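Local coordinates for protein WYL1 (Ruminococcus sp., PDB 6OAW) that is an accessory WYL-domain protein that modulates the Type VI-D CRISPR-Cas system, a branch of bacterial RNA-targeting immunity, at residues Leu87-Asp99 with Ile110-Tyr122. Sequence-based numbering, arbitrary orientation.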
ATOM      1  N   LEU B  87       7.845  -2.309 -13.857  1.00 40.91           N
ATOM      2  CA  LEU B  87       8.616  -1.755 -12.728  1.00 41.05           C
ATOM      3  C   LEU B  87       9.333  -0.497 -13.200  1.00 40.57           C
ATOM      4  O   LEU B  87       9.899  -0.525 -14.307  1.00 40.71           O
ATOM      5  CB  LEU B  87       9.670  -2.759 -12.258  1.00 44.27           C
ATOM      6  CG  LEU B  87       9.187  -3.975 -11.511  1.00 45.39           C
ATOM      7  CD1 LEU B  87      10.384  -4.723 -10.956  1.00 48.76           C
ATOM      8  CD2 LEU B  87       8.239  -3.550 -10.396  1.00 46.54           C
ATOM      9  N   ASN B  88       9.369   0.508 -12.331  1.00 41.09           N
ATOM     10  CA  ASN B  88      10.141   1.760 -12.474  1.00 42.64           C
ATOM     11  C   ASN B  88      11.630   1.436 -12.652  1.00 43.79           C
ATOM     12  O   ASN B  88      12.271   2.219 -13.331  1.00 46.38           O
ATOM     13  CB  ASN B  88       9.842   2.689 -11.307  1.00 44.02           C
ATOM     14  CG  ASN B  88       8.416   3.183 -11.357  1.00 47.46           C
ATOM     15  OD1 ASN B  88       7.887   3.439 -12.439  1.00 53.35           O
ATOM     16  ND2 ASN B  88       7.776   3.299 -10.205  1.00 46.68           N
ATOM     17  N   ALA B  89      12.140   0.302 -12.151  1.00 43.41           N
ATOM     18  CA  ALA B  89      13.571  -0.073 -12.271  1.00 44.11           C
ATOM     19  C   ALA B  89      13.920  -0.465 -13.708  1.00 42.95           C
ATOM     20  O   ALA B  89      15.112  -0.336 -14.070  1.00 41.62           O
ATOM     21  CB  ALA B  89      13.930  -1.193 -11.333  1.00 45.48           C
ATOM     22  N   PHE B  90      12.947  -0.966 -14.470  1.00 41.38           N
ATOM     23  CA  PHE B  90      13.114  -1.256 -15.915  1.00 43.30           C
ATOM     24  C   PHE B  90      12.802   0.026 -16.705  1.00 42.94           C
ATOM     25  O   PHE B  90      11.876   0.759 -16.356  1.00 40.59           O
ATOM     26  CB  PHE B  90      12.292  -2.476 -16.335  1.00 43.51           C
ATOM     27  CG  PHE B  90      12.908  -3.766 -15.855  1.00 46.12           C
ATOM     28  CD1 PHE B  90      13.964  -4.362 -16.544  1.00 47.10           C
ATOM     29  CD2 PHE B  90      12.493  -4.343 -14.657  1.00 44.84           C
ATOM     30  CE1 PHE B  90      14.536  -5.543 -16.085  1.00 48.09           C
ATOM     31  CE2 PHE B  90      13.070  -5.515 -14.202  1.00 45.61           C
ATOM     32  CZ  PHE B  90      14.077  -6.118 -14.915  1.00 46.57           C
ATOM     33  N   VAL B  91      13.581   0.267 -17.750  1.00 44.07           N
ATOM     34  CA  VAL B  91      13.716   1.613 -18.379  1.00 44.62           C
ATOM     35  C   VAL B  91      13.244   1.541 -19.835  1.00 45.28           C
ATOM     36  O   VAL B  91      12.620   2.498 -20.262  1.00 45.34           O
ATOM     37  CB  VAL B  91      15.145   2.181 -18.260  1.00 45.30           C
ATOM     38  CG1 VAL B  91      15.176   3.645 -18.648  1.00 45.18           C
ATOM     39  CG2 VAL B  91      15.730   2.026 -16.862  1.00 45.27           C
ATOM     40  N   GLU B  92      13.502   0.451 -20.559  1.00 46.00           N
ATOM     41  CA  GLU B  92      13.044   0.268 -21.962  1.00 47.87           C
ATOM     42  C   GLU B  92      11.579   0.725 -22.134  1.00 46.05           C
ATOM     43  O   GLU B  92      11.315   1.544 -23.016  1.00 44.68           O
ATOM     44  CB  GLU B  92      13.226  -1.184 -22.380  1.00 52.00           C
ATOM     45  CG  GLU B  92      12.696  -1.487 -23.772  1.00 55.76           C
ATOM     46  CD  GLU B  92      13.731  -1.492 -24.853  1.00 60.48           C
ATOM     47  OE1 GLU B  92      13.805  -0.477 -25.603  1.00 64.15           O
ATOM     48  OE2 GLU B  92      14.451  -2.514 -24.943  1.00 66.38           O
ATOM     49  N   TRP B  93      10.652   0.230 -21.321  1.00 44.49           N
ATOM     50  CA  TRP B  93       9.223   0.579 -21.485  1.00 42.80           C
ATOM     51  C   TRP B  93       9.053   2.088 -21.314  1.00 42.51           C
ATOM     52  O   TRP B  93       8.134   2.642 -21.952  1.00 39.73           O
ATOM     53  CB  TRP B  93       8.297  -0.213 -20.556  1.00 41.04           C
ATOM     54  CG  TRP B  93       8.362   0.165 -19.113  1.00 41.07           C
ATOM     55  CD1 TRP B  93       9.155  -0.412 -18.160  1.00 42.20           C
ATOM     56  CD2 TRP B  93       7.529   1.112 -18.420  1.00 41.57           C
ATOM     57  NE1 TRP B  93       8.918   0.161 -16.942  1.00 42.37           N
ATOM     58  CE2 TRP B  93       7.916   1.087 -17.065  1.00 41.02           C
ATOM     59  CE3 TRP B  93       6.482   1.968 -18.801  1.00 41.78           C
ATOM     60  CZ2 TRP B  93       7.310   1.898 -16.105  1.00 42.08           C
ATOM     61  CZ3 TRP B  93       5.891   2.786 -17.857  1.00 41.57           C
ATOM     62  CH2 TRP B  93       6.304   2.753 -16.523  1.00 41.52           C
ATOM     63  N   GLN B  94       9.844   2.708 -20.436  1.00 42.87           N
ATOM     64  CA  GLN B  94       9.658   4.137 -20.087  1.00 43.18           C
ATOM     65  C   GLN B  94      10.148   4.980 -21.261  1.00 45.02           C
ATOM     66  O   GLN B  94       9.545   6.011 -21.498  1.00 45.70           O
ATOM     67  CB  GLN B  94      10.350   4.527 -18.785  1.00 43.16           C
ATOM     68  CG  GLN B  94       9.826   3.735 -17.616  1.00 42.51           C
ATOM     69  CD  GLN B  94      10.392   4.207 -16.314  1.00 43.70           C
ATOM     70  OE1 GLN B  94      10.147   5.338 -15.908  1.00 45.46           O
ATOM     71  NE2 GLN B  94      11.088   3.309 -15.625  1.00 42.46           N
ATOM     72  N   ILE B  95      11.130   4.495 -22.018  1.00 45.82           N
ATOM     73  CA  ILE B  95      11.595   5.157 -23.269  1.00 46.75           C
ATOM     74  C   ILE B  95      10.525   4.961 -24.342  1.00 46.95           C
ATOM     75  O   ILE B  95      10.141   5.956 -24.950  1.00 46.73           O
ATOM     76  CB  ILE B  95      12.971   4.643 -23.712  1.00 46.95           C
ATOM     77  CG1 ILE B  95      14.008   4.890 -22.617  1.00 47.68           C
ATOM     78  CG2 ILE B  95      13.385   5.241 -25.048  1.00 46.44           C
ATOM     79  CD1 ILE B  95      14.146   6.330 -22.170  1.00 47.99           C
ATOM     80  N   GLU B  96      10.019   3.748 -24.521  1.00 47.36           N
ATOM     81  CA  GLU B  96       9.018   3.424 -25.570  1.00 49.25           C
ATOM     82  C   GLU B  96       7.672   4.115 -25.300  1.00 48.84           C
ATOM     83  O   GLU B  96       6.939   4.348 -26.259  1.00 50.32           O
ATOM     84  CB  GLU B  96       8.924   1.912 -25.715  1.00 52.58           C
ATOM     85  CG  GLU B  96      10.154   1.370 -26.438  1.00 58.44           C
ATOM     86  CD  GLU B  96      10.357  -0.121 -26.401  1.00 62.41           C
ATOM     87  OE1 GLU B  96       9.603  -0.803 -25.666  1.00 67.68           O
ATOM     88  OE2 GLU B  96      11.272  -0.585 -27.102  1.00 68.34           O
ATOM     89  N   GLU B  97       7.374   4.464 -24.053  1.00 45.08           N
ATOM     90  CA  GLU B  97       6.127   5.153 -23.668  1.00 44.77           C
ATOM     91  C   GLU B  97       6.149   6.606 -24.165  1.00 42.75           C
ATOM     92  O   GLU B  97       5.098   7.197 -24.281  1.00 41.70           O
ATOM     93  CB  GLU B  97       5.983   5.111 -22.143  1.00 46.22           C
ATOM     94  CG  GLU B  97       4.710   5.733 -21.628  1.00 47.66           C
ATOM     95  CD  GLU B  97       4.582   5.664 -20.114  1.00 50.52           C
ATOM     96  OE1 GLU B  97       5.511   6.095 -19.416  1.00 51.98           O
ATOM     97  OE2 GLU B  97       3.551   5.172 -19.636  1.00 54.68           O
ATOM     98  N   ILE B  98       7.313   7.192 -24.419  1.00 42.71           N
ATOM     99  CA  ILE B  98       7.401   8.604 -24.884  1.00 42.62           C
ATOM    100  C   ILE B  98       6.502   8.790 -26.124  1.00 41.81           C
ATOM    101  O   ILE B  98       6.593   8.010 -27.080  1.00 41.18           O
ATOM    102  CB  ILE B  98       8.855   8.994 -25.148  1.00 43.30           C
ATOM    103  CG1 ILE B  98       9.684   8.915 -23.866  1.00 43.17           C
ATOM    104  CG2 ILE B  98       8.928  10.380 -25.809  1.00 42.87           C
ATOM    105  CD1 ILE B  98      11.183   9.069 -24.114  1.00 44.57           C
ATOM    106  N   ASP B  99       5.649   9.799 -26.094  1.00 41.83           N
ATOM    107  CA  ASP B  99       4.745  10.172 -27.213  1.00 42.19           C
ATOM    108  C   ASP B  99       5.445   9.938 -28.567  1.00 43.15           C
ATOM    109  O   ASP B  99       6.397  10.667 -28.954  1.00 41.71           O
ATOM    110  CB  ASP B  99       4.260  11.601 -26.973  1.00 43.15           C
ATOM    111  CG  ASP B  99       3.439  12.176 -28.104  1.00 44.20           C
ATOM    112  OD1 ASP B  99       3.096  11.384 -29.011  1.00 43.16           O
ATOM    113  OD2 ASP B  99       3.232  13.427 -28.098  1.00 46.48           O
ATOM    114  N   ILE B 110      13.748  14.317 -24.353  1.00 43.84           N
ATOM    115  CA  ILE B 110      12.902  13.683 -23.312  1.00 42.55           C
ATOM    116  C   ILE B 110      13.676  12.485 -22.753  1.00 41.87           C
ATOM    117  O   ILE B 110      13.668  12.297 -21.524  1.00 40.43           O
ATOM    118  CB  ILE B 110      11.527  13.218 -23.830  1.00 42.72           C
ATOM    119  CG1 ILE B 110      10.726  14.309 -24.539  1.00 44.36           C
ATOM    120  CG2 ILE B 110      10.759  12.597 -22.670  1.00 41.56           C
ATOM    121  CD1 ILE B 110      10.204  15.359 -23.631  1.00 45.87           C
ATOM    122  N   LYS B 111      14.218  11.653 -23.640  1.00 43.04           N
ATOM    123  CA  LYS B 111      15.060  10.481 -23.285  1.00 46.32           C
ATOM    124  C   LYS B 111      16.153  10.895 -22.288  1.00 46.99           C
ATOM    125  O   LYS B 111      16.227  10.258 -21.247  1.00 46.42           O
ATOM    126  CB  LYS B 111      15.706   9.842 -24.509  1.00 49.01           C
ATOM    127  CG  LYS B 111      14.838   8.888 -25.324  1.00 50.07           C
ATOM    128  CD  LYS B 111      15.753   8.031 -26.211  1.00 54.67           C
ATOM    129  CE  LYS B 111      15.089   7.493 -27.462  1.00 56.80           C
ATOM    130  NZ  LYS B 111      16.132   6.975 -28.379  1.00 59.73           N
ATOM    131  N   SER B 112      16.929  11.949 -22.557  1.00 47.72           N
ATOM    132  CA  SER B 112      17.984  12.430 -21.623  1.00 48.70           C
ATOM    133  C   SER B 112      17.360  12.881 -20.294  1.00 48.57           C
ATOM    134  O   SER B 112      17.954  12.605 -19.255  1.00 47.57           O
ATOM    135  CB  SER B 112      18.817  13.533 -22.220  1.00 49.87           C
ATOM    136  OG  SER B 112      19.357  13.106 -23.442  1.00 50.46           O
ATOM    137  N   TYR B 113      16.238  13.599 -20.326  1.00 48.06           N
ATOM    138  CA  TYR B 113      15.535  14.044 -19.098  1.00 48.65           C
ATOM    139  C   TYR B 113      15.169  12.820 -18.251  1.00 50.15           C
ATOM    140  O   TYR B 113      15.330  12.898 -17.023  1.00 49.76           O
ATOM    141  CB  TYR B 113      14.285  14.878 -19.418  1.00 47.66           C
ATOM    142  CG  TYR B 113      13.272  14.952 -18.297  1.00 45.91           C
ATOM    143  CD1 TYR B 113      13.412  15.876 -17.267  1.00 46.60           C
ATOM    144  CD2 TYR B 113      12.186  14.093 -18.233  1.00 44.61           C
ATOM    145  CE1 TYR B 113      12.499  15.966 -16.227  1.00 44.35           C
ATOM    146  CE2 TYR B 113      11.271  14.158 -17.190  1.00 43.76           C
ATOM    147  CZ  TYR B 113      11.412  15.115 -16.191  1.00 44.69           C
ATOM    148  OH  TYR B 113      10.546  15.156 -15.120  1.00 44.89           O
ATOM    149  N   LEU B 114      14.651  11.749 -18.868  1.00 51.86           N
ATOM    150  CA  LEU B 114      14.245  10.512 -18.145  1.00 52.10           C
ATOM    151  C   LEU B 114      15.482   9.776 -17.585  1.00 51.56           C
ATOM    152  O   LEU B 114      15.454   9.311 -16.427  1.00 49.24           O
ATOM    153  CB  LEU B 114      13.468   9.578 -19.083  1.00 54.26           C
ATOM    154  CG  LEU B 114      11.990   9.897 -19.291  1.00 57.86           C
ATOM    155  CD1 LEU B 114      11.410   9.025 -20.394  1.00 58.77           C
ATOM    156  CD2 LEU B 114      11.190   9.682 -18.015  1.00 60.65           C
ATOM    157  N   ILE B 115      16.494   9.545 -18.404  1.00 51.51           N
ATOM    158  CA  ILE B 115      17.730   8.829 -17.970  1.00 53.63           C
ATOM    159  C   ILE B 115      18.281   9.562 -16.744  1.00 55.96           C
ATOM    160  O   ILE B 115      18.466   8.906 -15.724  1.00 58.16           O
ATOM    161  CB  ILE B 115      18.766   8.736 -19.105  1.00 53.55           C
ATOM    162  CG1 ILE B 115      18.246   7.908 -20.284  1.00 53.05           C
ATOM    163  CG2 ILE B 115      20.088   8.204 -18.594  1.00 54.79           C
ATOM    164  CD1 ILE B 115      17.461   6.702 -19.866  1.00 52.76           C
ATOM    165  N   SER B 116      18.450  10.882 -16.815  1.00 55.52           N
ATOM    166  CA  SER B 116      19.044  11.686 -15.719  1.00 57.80           C
ATOM    167  C   SER B 116      18.205  11.592 -14.440  1.00 56.98           C
ATOM    168  O   SER B 116      18.809  11.586 -13.371  1.00 57.47           O
ATOM    169  CB  SER B 116      19.256  13.121 -16.102  1.00 60.92           C
ATOM    170  OG  SER B 116      19.431  13.917 -14.935  1.00 63.11           O
ATOM    171  N   LYS B 117      16.874  11.587 -14.526  1.00 54.04           N
ATOM    172  CA  LYS B 117      15.995  11.613 -13.324  1.00 52.89           C
ATOM    173  C   LYS B 117      15.948  10.197 -12.728  1.00 51.65           C
ATOM    174  O   LYS B 117      15.889  10.078 -11.479  1.00 49.79           O
ATOM    175  CB  LYS B 117      14.634  12.217 -13.698  1.00 52.87           C
ATOM    176  CG  LYS B 117      13.439  11.863 -12.822  1.00 52.70           C
ATOM    177  CD  LYS B 117      12.218  12.795 -13.052  1.00 52.09           C
ATOM    178  N   LEU B 118      15.981   9.160 -13.561  1.00 50.31           N
ATOM    179  CA  LEU B 118      16.027   7.763 -13.061  1.00 51.62           C
ATOM    180  C   LEU B 118      17.411   7.487 -12.432  1.00 55.32           C
ATOM    181  O   LEU B 118      17.448   6.877 -11.364  1.00 55.90           O
ATOM    182  CB  LEU B 118      15.669   6.782 -14.183  1.00 50.87           C
ATOM    183  CG  LEU B 118      14.209   6.828 -14.652  1.00 49.01           C
ATOM    184  CD1 LEU B 118      14.002   5.937 -15.863  1.00 47.21           C
ATOM    185  CD2 LEU B 118      13.248   6.454 -13.529  1.00 48.65           C
ATOM    186  N   SER B 119      18.501   7.954 -13.034  1.00 55.31           N
ATOM    187  CA  SER B 119      19.861   7.888 -12.448  1.00 60.80           C
ATOM    188  C   SER B 119      19.870   8.521 -11.054  1.00 62.72           C
ATOM    189  O   SER B 119      20.333   7.857 -10.108  1.00 64.87           O
ATOM    190  CB  SER B 119      20.872   8.527 -13.331  1.00 62.77           C
ATOM    191  OG  SER B 119      20.904   7.842 -14.570  1.00 65.57           O
ATOM    192  N   ALA B 120      19.376   9.748 -10.922  1.00 63.30           N
ATOM    193  CA  ALA B 120      19.388  10.500  -9.643  1.00 64.01           C
ATOM    194  C   ALA B 120      18.566   9.745  -8.596  1.00 62.75           C
ATOM    195  O   ALA B 120      18.996   9.731  -7.440  1.00 63.94           O
ATOM    196  CB  ALA B 120      18.898  11.916  -9.824  1.00 62.50           C
ATOM    197  N   LYS B 121      17.451   9.125  -8.989  1.00 61.37           N
ATOM    198  CA  LYS B 121      16.512   8.451  -8.057  1.00 61.95           C
ATOM    199  C   LYS B 121      17.125   7.174  -7.456  1.00 64.41           C
ATOM    200  O   LYS B 121      16.998   7.007  -6.221  1.00 64.20           O
ATOM    201  CB  LYS B 121      15.219   8.063  -8.769  1.00 61.40           C
ATOM    202  CG  LYS B 121      14.140   7.489  -7.865  1.00 61.35           C
ATOM    203  CD  LYS B 121      13.411   6.366  -8.509  1.00 59.83           C
ATOM    204  CE  LYS B 121      12.152   6.005  -7.760  1.00 59.60           C
ATOM    205  NZ  LYS B 121      11.335   5.043  -8.529  1.00 59.81           N
ATOM    206  N   TYR B 122      17.744   6.313  -8.275  1.00 64.00           N
ATOM    207  CA  TYR B 122      18.386   5.044  -7.837  1.00 65.70           C
ATOM    208  C   TYR B 122      19.870   5.260  -7.486  1.00 68.45           C
ATOM    209  O   TYR B 122      20.515   4.276  -7.159  1.00 69.50           O
ATOM    210  CB  TYR B 122      18.185   3.958  -8.903  1.00 62.67           C
ATOM    211  CG  TYR B 122      16.738   3.586  -9.129  1.00 58.64           C
ATOM    212  CD1 TYR B 122      15.974   3.021  -8.118  1.00 57.45           C
ATOM    213  CD2 TYR B 122      16.122   3.810 -10.350  1.00 57.38           C
ATOM    214  CE1 TYR B 122      14.637   2.700  -8.313  1.00 54.66           C
ATOM    215  CE2 TYR B 122      14.787   3.505 -10.567  1.00 55.28           C
ATOM    216  CZ  TYR B 122      14.043   2.932  -9.545  1.00 54.99           C
ATOM    217  OH  TYR B 122      12.728   2.637  -9.764  1.00 52.08           O
TER
HETATM  218  O   HOH W   1       9.373   3.061  -7.206  1.00 48.61           O
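Leu118 and Val91 meet tip to tip, Leu118 CD1 lying 3.8 Å from Val91 CG1, and the same methyl lies about equally far from CD, OE1 and NE2 of Gln94 (3.9-4.0 Å). Ile115 crosses Val91 and Ile95 at about right angles, its CD1 touching the branch ends of both. Farther along, Ile98 reaches end-on to Leu114, with CD1 of Ile98 3.7 Å from CD1 of Leu114, while sliding past Ile110 in the opposite direction. Branched aliphatic chains suit this seam because their methyls interlock without any need for directed bonds; no hydrogen bond joins the two segments directly. Lys111 lends its methylene chain: CE lies 3.7 Å from CG2 of Ile95, and the extended chain carries NZ on to a salt bridge with Glu108. At the other end the Tyr122 hydroxyl sits over the type I turn of Leu87–Phe90, OH being 3.3 Å from Asn88 CB. Lys121 NZ donates to that oxygen, and a water accepts from both Lys121 NZ and, weakly, Asn88 ND2.

Within the mainly helical N-terminal half of the chain, a turn, the short helix 92-96 and the loop after it lie against helix 104-122, the next helix in sequence. Helix 92-96 and the part 110-122 run nearly antiparallel (150°), their axes 10.5 Å apart at closest approach.

Behind the first shell, Gln94 is held by its own segment. CG is anti to the carbonyl carbon (chi1 -60°) and the chain then runs extended, bringing NE2 2.8 Å from Phe90 O in a nearly straight bond (165°), with a weaker one to Asn88 O. Gln94 CG also covers one face of Trp93, whose NE1 donates to Leu87 O from above the carbonyl plane; Phe90 N reaches that oxygen from the opposite face. Tyr152 and Val156 of helix 151-156 close over Val91, and Tyr113 of the second subunit packs on Ile110 and Leu114.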